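Local atomic coordinates of elongin-C (Saccharomyces cerevisiae, PDB entry 5ZB2), a protein that acts as the adaptor of a CRL3 E3 ubiquitin ligase that polyubiquitylates monoubiquitylated RNA polymerase II, and plays a role in global genomic repair. Residues 58-61 with 62-65. Sequence-based numbering, arbitrary orientation.
Sequences LEKA and VEYL
Lys-60 and Glu-63 form a salt bridge one turn apart on the same helix. Lys-60 NZ lies 3.3 Å from Glu-63 OE1 and equally far from Glu-63 OE2. NZ makes a weak hydrogen bond to each oxygen, so the two carboxylate oxygens share the ammonium group. The side chains run side by side and point the same way. Lys-60 leaves the backbone with CG turned away from its own N, then bends at chi2 (67°), and this bend carries the otherwise straight chain alongside Glu-63. Its methylene CD also reaches Glu-63 OE1, at 3.4 Å. Glu-63 is extended as far as its carboxylate and exposed. A methionine in place of Lys-60 would probably leave the Glu-63 carboxylate without its positive mate and freer to turn.

Four i to i+4 backbone bonds make this an alpha-helical stretch, part of helix 55-71 in the BTB/POZ fold of the Skp1 family. Val-62 N to Leu-58 O is the straightest, 2.9 Å with an N-H...O angle of 175°. Leu-65 N to Ala-61 O is also 2.9 Å. Glu-63 N binds Glu-59 O, and Tyr-64 N binds Lys-60 O.

The side chains then pack on these carbonyls. Val-62 has CG2 beside its backbone N, and this methyl sits 3.3 Å from Leu-58 O. Leu-65 CG lies 3.4 Å from Ala-61 O. Val-62 also touches Ile-32 of strand 29-33, while buried Leu-58 packs on Leu-50 and Phe-53 in loops. Tyr-64 sends its ring away from residues 58-61. Its ring meets Phe-84 edge-to-face, and its hydroxyl is hydrogen-bonded to Asn-68 and to Ser-6 O of the RAD7 chain.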
ATOM      1  N   LEU B  58       1.560  -8.351 -39.475  1.00 87.37           N
ATOM      2  CA  LEU B  58       2.382  -7.706 -40.495  1.00 85.34           C
ATOM      3  C   LEU B  58       1.549  -6.785 -41.373  1.00 80.94           C
ATOM      4  O   LEU B  58       1.987  -5.679 -41.717  1.00 75.29           O
ATOM      5  CB  LEU B  58       3.088  -8.757 -41.348  1.00 93.40           C
ATOM      6  CG  LEU B  58       4.347  -9.368 -40.734  1.00 99.67           C
ATOM      7  CD1 LEU B  58       3.999 -10.318 -39.601  1.00101.50           C
ATOM      8  CD2 LEU B  58       5.170 -10.077 -41.796  1.00118.10           C
ATOM      9  N   GLU B  59       0.344  -7.219 -41.750  1.00 86.43           N
ATOM     10  CA  GLU B  59      -0.533  -6.362 -42.538  1.00 86.47           C
ATOM     11  C   GLU B  59      -0.768  -5.026 -41.846  1.00 79.15           C
ATOM     12  O   GLU B  59      -0.908  -3.996 -42.516  1.00 75.44           O
ATOM     13  CB  GLU B  59      -1.862  -7.071 -42.802  1.00 94.50           C
ATOM     14  CG  GLU B  59      -2.874  -6.228 -43.568  1.00111.38           C
ATOM     15  CD  GLU B  59      -3.980  -7.060 -44.189  1.00116.24           C
ATOM     16  OE1 GLU B  59      -3.886  -7.369 -45.396  1.00116.84           O
ATOM     17  OE2 GLU B  59      -4.940  -7.410 -43.470  1.00131.54           O
ATOM     18  N   LYS B  60      -0.798  -5.017 -40.511  1.00 77.94           N
ATOM     19  CA  LYS B  60      -0.986  -3.767 -39.786  1.00 75.59           C
ATOM     20  C   LYS B  60       0.319  -2.986 -39.678  1.00 69.47           C
ATOM     21  O   LYS B  60       0.309  -1.751 -39.715  1.00 67.83           O
ATOM     22  CB  LYS B  60      -1.559  -4.041 -38.395  1.00 78.35           C
ATOM     23  CG  LYS B  60      -2.394  -2.898 -37.828  1.00 77.79           C
ATOM     24  CD  LYS B  60      -3.676  -2.694 -38.628  1.00 81.46           C
ATOM     25  CE  LYS B  60      -4.519  -1.563 -38.071  1.00 80.38           C
ATOM     26  NZ  LYS B  60      -5.775  -1.385 -38.852  1.00 81.65           N
ATOM     27  N   ALA B  61       1.446  -3.688 -39.545  1.00 69.11           N
ATOM     28  CA  ALA B  61       2.740  -3.014 -39.538  1.00 67.51           C
ATOM     29  C   ALA B  61       2.968  -2.268 -40.845  1.00 67.22           C
ATOM     30  O   ALA B  61       3.327  -1.083 -40.847  1.00 64.82           O
ATOM     31  CB  ALA B  61       3.856  -4.029 -39.293  1.00 69.45           C
ATOM     32  N   VAL B  62       2.757  -2.947 -41.975  1.00 68.92           N
ATOM     33  CA  VAL B  62       2.871  -2.285 -43.273  1.00 68.83           C
ATOM     34  C   VAL B  62       1.895  -1.120 -43.354  1.00 67.96           C
ATOM     35  O   VAL B  62       2.224  -0.048 -43.877  1.00 67.65           O
ATOM     36  CB  VAL B  62       2.639  -3.295 -44.413  1.00 72.47           C
ATOM     37  CG1 VAL B  62       2.758  -2.612 -45.770  1.00 81.85           C
ATOM     38  CG2 VAL B  62       3.628  -4.450 -44.316  1.00 75.85           C
ATOM     39  N   GLU B  63       0.681  -1.309 -42.833  1.00 68.26           N
ATOM     40  CA  GLU B  63      -0.300  -0.228 -42.838  1.00 69.49           C
ATOM     41  C   GLU B  63       0.225   0.989 -42.085  1.00 67.09           C
ATOM     42  O   GLU B  63      -0.026   2.132 -42.487  1.00 67.14           O
ATOM     43  CB  GLU B  63      -1.619  -0.715 -42.235  1.00 70.56           C
ATOM     44  CG  GLU B  63      -2.741   0.321 -42.270  1.00 77.36           C
ATOM     45  CD  GLU B  63      -4.057  -0.219 -41.736  1.00 78.23           C
ATOM     46  OE1 GLU B  63      -4.232  -1.457 -41.714  1.00 77.70           O
ATOM     47  OE2 GLU B  63      -4.915   0.597 -41.333  1.00 71.05           O
ATOM     48  N   TYR B  64       0.963   0.769 -40.993  1.00 66.26           N
ATOM     49  CA  TYR B  64       1.535   1.894 -40.260  1.00 65.87           C
ATOM     50  C   TYR B  64       2.683   2.533 -41.033  1.00 66.00           C
ATOM     51  O   TYR B  64       2.795   3.764 -41.080  1.00 67.59           O
ATOM     52  CB  TYR B  64       2.017   1.454 -38.876  1.00 63.20           C
ATOM     53  CG  TYR B  64       2.788   2.546 -38.169  1.00 60.58           C
ATOM     54  CD1 TYR B  64       2.128   3.545 -37.468  1.00 61.56           C
ATOM     55  CD2 TYR B  64       4.174   2.595 -38.229  1.00 59.03           C
ATOM     56  CE1 TYR B  64       2.827   4.558 -36.836  1.00 59.83           C
ATOM     57  CE2 TYR B  64       4.881   3.603 -37.601  1.00 58.69           C
ATOM     58  CZ  TYR B  64       4.202   4.582 -36.905  1.00 58.69           C
ATOM     59  OH  TYR B  64       4.900   5.589 -36.278  1.00 57.17           O
ATOM     60  N   LEU B  65       3.554   1.718 -41.632  1.00 66.46           N
ATOM     61  CA  LEU B  65       4.691   2.262 -42.369  1.00 68.90           C
ATOM     62  C   LEU B  65       4.224   3.217 -43.458  1.00 71.81           C
ATOM     63  O   LEU B  65       4.684   4.363 -43.537  1.00 74.57           O
ATOM     64  CB  LEU B  65       5.522   1.126 -42.968  1.00 71.76           C
ATOM     65  CG  LEU B  65       6.261   0.232 -41.972  1.00 69.67           C
ATOM     66  CD1 LEU B  65       6.924  -0.927 -42.695  1.00 73.45           C
ATOM     67  CD2 LEU B  65       7.296   1.024 -41.184  1.00 70.39           C
TER